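Local coordinates for protein fructuronate-tagaturonate epimerase UxaE from Cohnella laeviribosi in complex with 1 glycerol (Cohnella laeviribosi, PDB 6IL9) that probably catalyses the epimerisation that interconverts fructuronate and tagaturonate, using a TIM barrel that binds a zinc ion, at residues L67-R72 against V138-A143; P80-Q85 against Y144-E149. One frame throughout, in Å; residues are numbered along the deposited sequence.

Interaction 1: residues L67-R72 against V138-A143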
loop_
_atom_site.group_PDB
_atom_site.type_symbol
_atom_site.label_atom_id
_atom_site.label_comp_id
_atom_site.label_asym_id
_atom_site.label_seq_id
_atom_site.Cartn_x
_atom_site.Cartn_y
_atom_site.Cartn_z
ATOM N N LEU A 67 -0.392 -3.672 23.503
ATOM C CA LEU A 67 -0.835 -2.950 22.309
ATOM C C LEU A 67 -1.927 -3.742 21.589
ATOM O O LEU A 67 -1.771 -4.185 20.452
ATOM C CB LEU A 67 0.348 -2.686 21.384
ATOM C CG LEU A 67 1.065 -1.344 21.525
ATOM C CD1 LEU A 67 1.404 -1.024 22.968
ATOM C CD2 LEU A 67 2.308 -1.287 20.653
ATOM N N SER A 68 -3.058 -3.906 22.274
ATOM C CA SER A 68 -4.149 -4.728 21.782
ATOM C C SER A 68 -5.088 -3.916 20.892
ATOM O O SER A 68 -5.078 -2.682 20.879
ATOM C CB SER A 68 -4.936 -5.326 22.947
ATOM O OG SER A 68 -5.419 -4.284 23.776
ATOM N N HIS A 69 -5.923 -4.637 20.147
ATOM C CA HIS A 69 -6.935 -3.961 19.347
ATOM C C HIS A 69 -7.882 -3.156 20.229
ATOM O O HIS A 69 -8.202 -2.004 19.925
ATOM C CB HIS A 69 -7.716 -4.972 18.505
ATOM C CG HIS A 69 -8.837 -4.353 17.735
ATOM N ND1 HIS A 69 -8.629 -3.375 16.785
ATOM C CD2 HIS A 69 -10.178 -4.534 17.804
ATOM C CE1 HIS A 69 -9.793 -2.998 16.284
ATOM N NE2 HIS A 69 -10.748 -3.680 16.892
ATOM N N GLU A 70 -8.331 -3.742 21.341
ATOM C CA GLU A 70 -9.293 -3.041 22.181
ATOM C C GLU A 70 -8.700 -1.759 22.752
ATOM O O GLU A 70 -9.390 -0.739 22.838
ATOM C CB GLU A 70 -9.798 -3.961 23.299
ATOM C CG GLU A 70 -10.841 -4.984 22.833
ATOM C CD GLU A 70 -12.090 -4.356 22.192
ATOM O OE1 GLU A 70 -12.556 -3.289 22.662
ATOM O OE2 GLU A 70 -12.608 -4.942 21.212
ATOM N N ASN A 71 -7.416 -1.786 23.138
ATOM C CA ASN A 71 -6.790 -0.575 23.646
ATOM C C ASN A 71 -6.566 0.444 22.537
ATOM O O ASN A 71 -6.541 1.648 22.806
ATOM C CB ASN A 71 -5.476 -0.916 24.347
ATOM C CG ASN A 71 -5.694 -1.434 25.760
ATOM O OD1 ASN A 71 -6.735 -1.174 26.376
ATOM N ND2 ASN A 71 -4.712 -2.169 26.281
ATOM N N ARG A 72 -6.420 -0.012 21.289
ATOM C CA ARG A 72 -6.348 0.935 20.180
ATOM C C ARG A 72 -7.663 1.683 20.023
ATOM O O ARG A 72 -7.672 2.886 19.738
ATOM C CB ARG A 72 -5.982 0.215 18.878
ATOM C CG ARG A 72 -5.616 1.153 17.741
ATOM C CD ARG A 72 -6.829 1.465 16.843
ATOM N NE ARG A 72 -7.152 0.328 15.989
ATOM C CZ ARG A 72 -8.094 0.328 15.054
ATOM N NH1 ARG A 72 -8.831 1.412 14.845
ATOM N NH2 ARG A 72 -8.296 -0.762 14.329
ATOM N N VAL A 138 -3.925 -4.221 10.777
ATOM C CA VAL A 138 -3.235 -3.261 9.918
ATOM C C VAL A 138 -3.472 -1.837 10.421
ATOM O O VAL A 138 -2.529 -1.046 10.570
ATOM C CB VAL A 138 -3.676 -3.447 8.452
ATOM C CG1 VAL A 138 -2.998 -2.426 7.550
ATOM C CG2 VAL A 138 -3.323 -4.868 7.986
ATOM N N ILE A 139 -4.730 -1.498 10.728
ATOM C CA ILE A 139 -4.999 -0.177 11.284
ATOM C C ILE A 139 -4.412 -0.055 12.691
ATOM O O ILE A 139 -3.868 0.994 13.044
ATOM C CB ILE A 139 -6.508 0.142 11.253
ATOM C CG1 ILE A 139 -7.002 0.248 9.801
ATOM C CG2 ILE A 139 -6.794 1.453 11.992
ATOM C CD1 ILE A 139 -8.493 0.677 9.667
ATOM N N ASP A 140 -4.473 -1.132 13.501
ATOM C CA ASP A 140 -3.847 -1.101 14.828
ATOM C C ASP A 140 -2.403 -0.624 14.729
ATOM O O ASP A 140 -1.972 0.263 15.474
ATOM C CB ASP A 140 -3.849 -2.489 15.490
ATOM C CG ASP A 140 -5.226 -2.952 15.973
ATOM O OD1 ASP A 140 -6.173 -2.141 16.108
ATOM O OD2 ASP A 140 -5.346 -4.173 16.237
ATOM N N ALA A 141 -1.633 -1.234 13.821
ATOM C CA ALA A 141 -0.211 -0.920 13.724
ATOM C C ALA A 141 0.004 0.538 13.340
ATOM O O ALA A 141 0.888 1.206 13.882
ATOM C CB ALA A 141 0.467 -1.856 12.715
ATOM N N ALA A 142 -0.823 1.061 12.421
ATOM C CA ALA A 142 -0.697 2.461 12.020
ATOM C C ALA A 142 -1.080 3.414 13.148
ATOM O O ALA A 142 -0.414 4.435 13.354
ATOM C CB ALA A 142 -1.561 2.737 10.786
ATOM N N ALA A 143 -2.160 3.111 13.877
ATOM C CA ALA A 143 -2.589 3.990 14.962
ATOM C C ALA A 143 -1.550 4.039 16.071
ATOM O O ALA A 143 -1.255 5.111 16.616
ATOM C CB ALA A 143 -3.937 3.525 15.525
#
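Asp-140 receives both His-69 and Arg-72 from the facing helix on a single carboxylate oxygen. His-69 donates from ND1 to OD1 of Asp-140 at 2.8 Å, almost straight (173°) and in the ring plane, reaching the syn lone pair; its CG, anti to the backbone N (chi1 176°), turns ND1 toward the carboxylate. Arg-72 supplies the positive charge of a salt bridge: its NE lies 2.7 Å from the same OD1 of Asp-140, within the guanidinium plane and close to the C-O direction, and NH2 of Arg-72 adds a weak bond to that OD1, 3.1 Å away. The guanidinium and carboxylate planes are turned 67° apart. Ser-68 N-caps helix 69-78, its OG accepting from N of Asn-71.

Apolar contacts flank this polar group. CG2 of Ile-139 sits over one guanidinium face, 3.5 Å from CZ of Arg-72 and toward the rim, while CB of Ala-143 packs 3.7 Å from CG of Arg-72. A methionine in place of Arg-72 would probably leave buried Asp-140 without its cationic mate, held mainly by His-69. The result is a buried His-carboxylate hydrogen bond and a salt bridge sharing one oxygen, joining helix 69-78 to helix 135-149, which packs on strand 117-124 of the TIM barrel.

Interaction 2: residues P80-Q85 against Y144-E149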
loop_
_atom_site.group_PDB
_atom_site.type_symbol
_atom_site.label_atom_id
_atom_site.label_comp_id
_atom_site.label_asym_id
_atom_site.label_seq_id
_atom_site.Cartn_x
_atom_site.Cartn_y
_atom_site.Cartn_z
ATOM N N PRO A 80 -8.034 11.783 18.680
ATOM C CA PRO A 80 -8.515 11.692 17.293
ATOM C C PRO A 80 -7.411 11.558 16.251
ATOM O O PRO A 80 -7.663 10.978 15.188
ATOM C CB PRO A 80 -9.306 12.999 17.123
ATOM C CG PRO A 80 -9.785 13.306 18.525
ATOM C CD PRO A 80 -8.650 12.904 19.416
ATOM N N PHE A 81 -6.199 12.065 16.509
ATOM C CA PHE A 81 -5.150 11.930 15.499
ATOM C C PHE A 81 -4.747 10.476 15.259
ATOM O O PHE A 81 -4.077 10.200 14.256
ATOM C CB PHE A 81 -3.918 12.768 15.869
ATOM C CG PHE A 81 -3.079 12.179 16.973
ATOM C CD1 PHE A 81 -1.995 11.353 16.682
ATOM C CD2 PHE A 81 -3.364 12.461 18.299
ATOM C CE1 PHE A 81 -1.221 10.812 17.691
ATOM C CE2 PHE A 81 -2.596 11.916 19.322
ATOM C CZ PHE A 81 -1.521 11.095 19.021
ATOM N N THR A 82 -5.146 9.545 16.129
ATOM C CA THR A 82 -4.881 8.122 15.920
ATOM C C THR A 82 -5.934 7.432 15.062
ATOM O O THR A 82 -5.821 6.224 14.823
ATOM C CB THR A 82 -4.765 7.379 17.265
ATOM O OG1 THR A 82 -6.024 7.419 17.956
ATOM C CG2 THR A 82 -3.686 8.008 18.131
ATOM N N VAL A 83 -6.941 8.160 14.596
ATOM C CA VAL A 83 -8.015 7.621 13.761
ATOM C C VAL A 83 -7.693 7.943 12.308
ATOM O O VAL A 83 -7.364 9.099 12.011
ATOM C CB VAL A 83 -9.376 8.228 14.149
ATOM C CG1 VAL A 83 -10.481 7.697 13.243
ATOM C CG2 VAL A 83 -9.668 7.965 15.625
ATOM N N PRO A 84 -7.775 6.986 11.386
ATOM C CA PRO A 84 -7.476 7.296 9.979
ATOM C C PRO A 84 -8.402 8.380 9.448
ATOM O O PRO A 84 -9.564 8.475 9.848
ATOM C CB PRO A 84 -7.714 5.966 9.254
ATOM C CG PRO A 84 -7.694 4.911 10.327
ATOM C CD PRO A 84 -8.193 5.584 11.570
ATOM N N GLN A 85 -7.881 9.187 8.519
ATOM C CA GLN A 85 -8.665 10.226 7.864
ATOM C C GLN A 85 -8.461 10.186 6.356
ATOM O O GLN A 85 -7.410 9.774 5.856
ATOM C CB GLN A 85 -8.299 11.620 8.382
ATOM C CG GLN A 85 -6.928 12.096 7.942
ATOM C CD GLN A 85 -6.753 13.587 8.141
ATOM O OE1 GLN A 85 -6.398 14.040 9.231
ATOM N NE2 GLN A 85 -7.016 14.362 7.091
ATOM N N TYR A 144 -0.994 2.887 16.428
ATOM C CA TYR A 144 0.024 2.874 17.468
ATOM C C TYR A 144 1.300 3.553 16.997
ATOM O O TYR A 144 2.032 4.135 17.808
ATOM C CB TYR A 144 0.290 1.436 17.900
ATOM C CG TYR A 144 -0.717 0.889 18.890
ATOM C CD1 TYR A 144 -0.918 1.513 20.115
ATOM C CD2 TYR A 144 -1.448 -0.252 18.606
ATOM C CE1 TYR A 144 -1.825 1.011 21.031
ATOM C CE2 TYR A 144 -2.371 -0.758 19.519
ATOM C CZ TYR A 144 -2.541 -0.125 20.724
ATOM O OH TYR A 144 -3.444 -0.643 21.630
ATOM N N ALA A 145 1.580 3.494 15.696
ATOM C CA ALA A 145 2.766 4.147 15.160
ATOM C C ALA A 145 2.679 5.662 15.295
ATOM O O ALA A 145 3.645 6.310 15.713
ATOM C CB ALA A 145 2.964 3.754 13.698
ATOM N N VAL A 146 1.541 6.258 14.922
ATOM C CA VAL A 146 1.482 7.718 15.021
ATOM C C VAL A 146 1.449 8.146 16.480
ATOM O O VAL A 146 1.927 9.230 16.822
ATOM C CB VAL A 146 0.295 8.319 14.240
ATOM C CG1 VAL A 146 0.429 8.023 12.759
ATOM C CG2 VAL A 146 -1.047 7.833 14.790
ATOM N N PHE A 147 0.901 7.307 17.363
ATOM C CA PHE A 147 0.937 7.614 18.790
ATOM C C PHE A 147 2.367 7.561 19.316
ATOM O O PHE A 147 2.825 8.484 20.000
ATOM C CB PHE A 147 0.028 6.641 19.551
ATOM C CG PHE A 147 -0.172 6.986 21.012
ATOM C CD1 PHE A 147 -1.141 7.899 21.402
ATOM C CD2 PHE A 147 0.595 6.370 21.985
ATOM C CE1 PHE A 147 -1.324 8.209 22.745
ATOM C CE2 PHE A 147 0.418 6.678 23.332
ATOM C CZ PHE A 147 -0.547 7.595 23.706
ATOM N N GLN A 148 3.096 6.495 18.976
ATOM C CA GLN A 148 4.485 6.354 19.402
ATOM C C GLN A 148 5.333 7.546 18.986
ATOM O O GLN A 148 6.177 8.017 19.758
ATOM C CB GLN A 148 5.074 5.077 18.820
ATOM C CG GLN A 148 6.540 4.873 19.161
ATOM C CD GLN A 148 7.092 3.602 18.561
ATOM O OE1 GLN A 148 6.438 2.557 18.578
ATOM N NE2 GLN A 148 8.300 3.680 18.033
ATOM N N GLU A 149 5.135 8.035 17.765
ATOM C CA GLU A 149 5.942 9.103 17.200
ATOM C C GLU A 149 5.342 10.483 17.396
ATOM O O GLU A 149 5.936 11.468 16.936
ATOM C CB GLU A 149 6.153 8.858 15.702
ATOM C CG GLU A 149 6.897 7.586 15.388
ATOM C CD GLU A 149 8.340 7.631 15.854
ATOM O OE1 GLU A 149 8.928 8.737 15.877
ATOM O OE2 GLU A 149 8.874 6.560 16.203
#
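Thr-82 and Val-146 mark the closest backbone approach, their CA atoms 6.4 Å apart. Residues 80-82 form a short 3-10 turn, with N of Val-83 bonded to O of Pro-80, before the chain extends through Pro-84 and Gln-85; residues 144-149 belong to an alpha helix. The backbone itself takes part, for CG2 of Val-146 lies 4.0 Å from CA of Thr-82 and 3.9 Å from the carbonyl O of Phe-81. The backbone of the turn is thus met by this valine methyl, without a hydrogen bond between the two segments.

The connection is part of the packing around a TIM barrel: residues 80-85 lead from helix 69-78 toward the first barrel strand, 93-96, and pass beside helix 135-149, which follows the second. OG1 of Thr-82 hydrogen-bonds to O of Phe-79 and ND2 of Asn-76, and its carbonyl O to the hydroxyl of Tyr-155.

With chi1 at 75°, Phe-81 places its CG between the backbone N and the carbonyl carbon, which carries the ring across to the helix. There CE1 of Phe-81 brings the ring edge within 3.6 Å of O of Val-146, near the ring plane, and CD1 meets CG2 of the same valine. CZ of Phe-81 lies 4.0 Å from CD1 of Phe-147, an oblique meeting of the two rings. CG2 of Thr-82 lies 3.7 Å above one face of the Phe-81 ring, offset toward the rim, and meets the edge of the Phe-147 ring, 4.1 Å from CD1 of Phe-147. His-24 meets both phenylalanine rings, and Phe-79 packs edge-to-face with Phe-147, extending the aromatic cluster beyond the two segments.

How the interactions relate
Interactions 1 and 2 share helix 135-149, using successive parts of it, and their centres lie about 9 Å apart on the same side of the chain's centre. Along the chain the segments alternate: 67-72, 80-85, then 138-143 and 144-149, so the start of helix 69-78 and the loop after it are both laid along the later helix in the same order. The two contacts also touch directly, through a probable hydrogen bond from the Tyr-144 hydroxyl to O of Ser-68. Both contacts, one polar and one apolar, pack the connection from the N-terminal antiparallel sheet to the first barrel strand, 93-96, against helix 135-149.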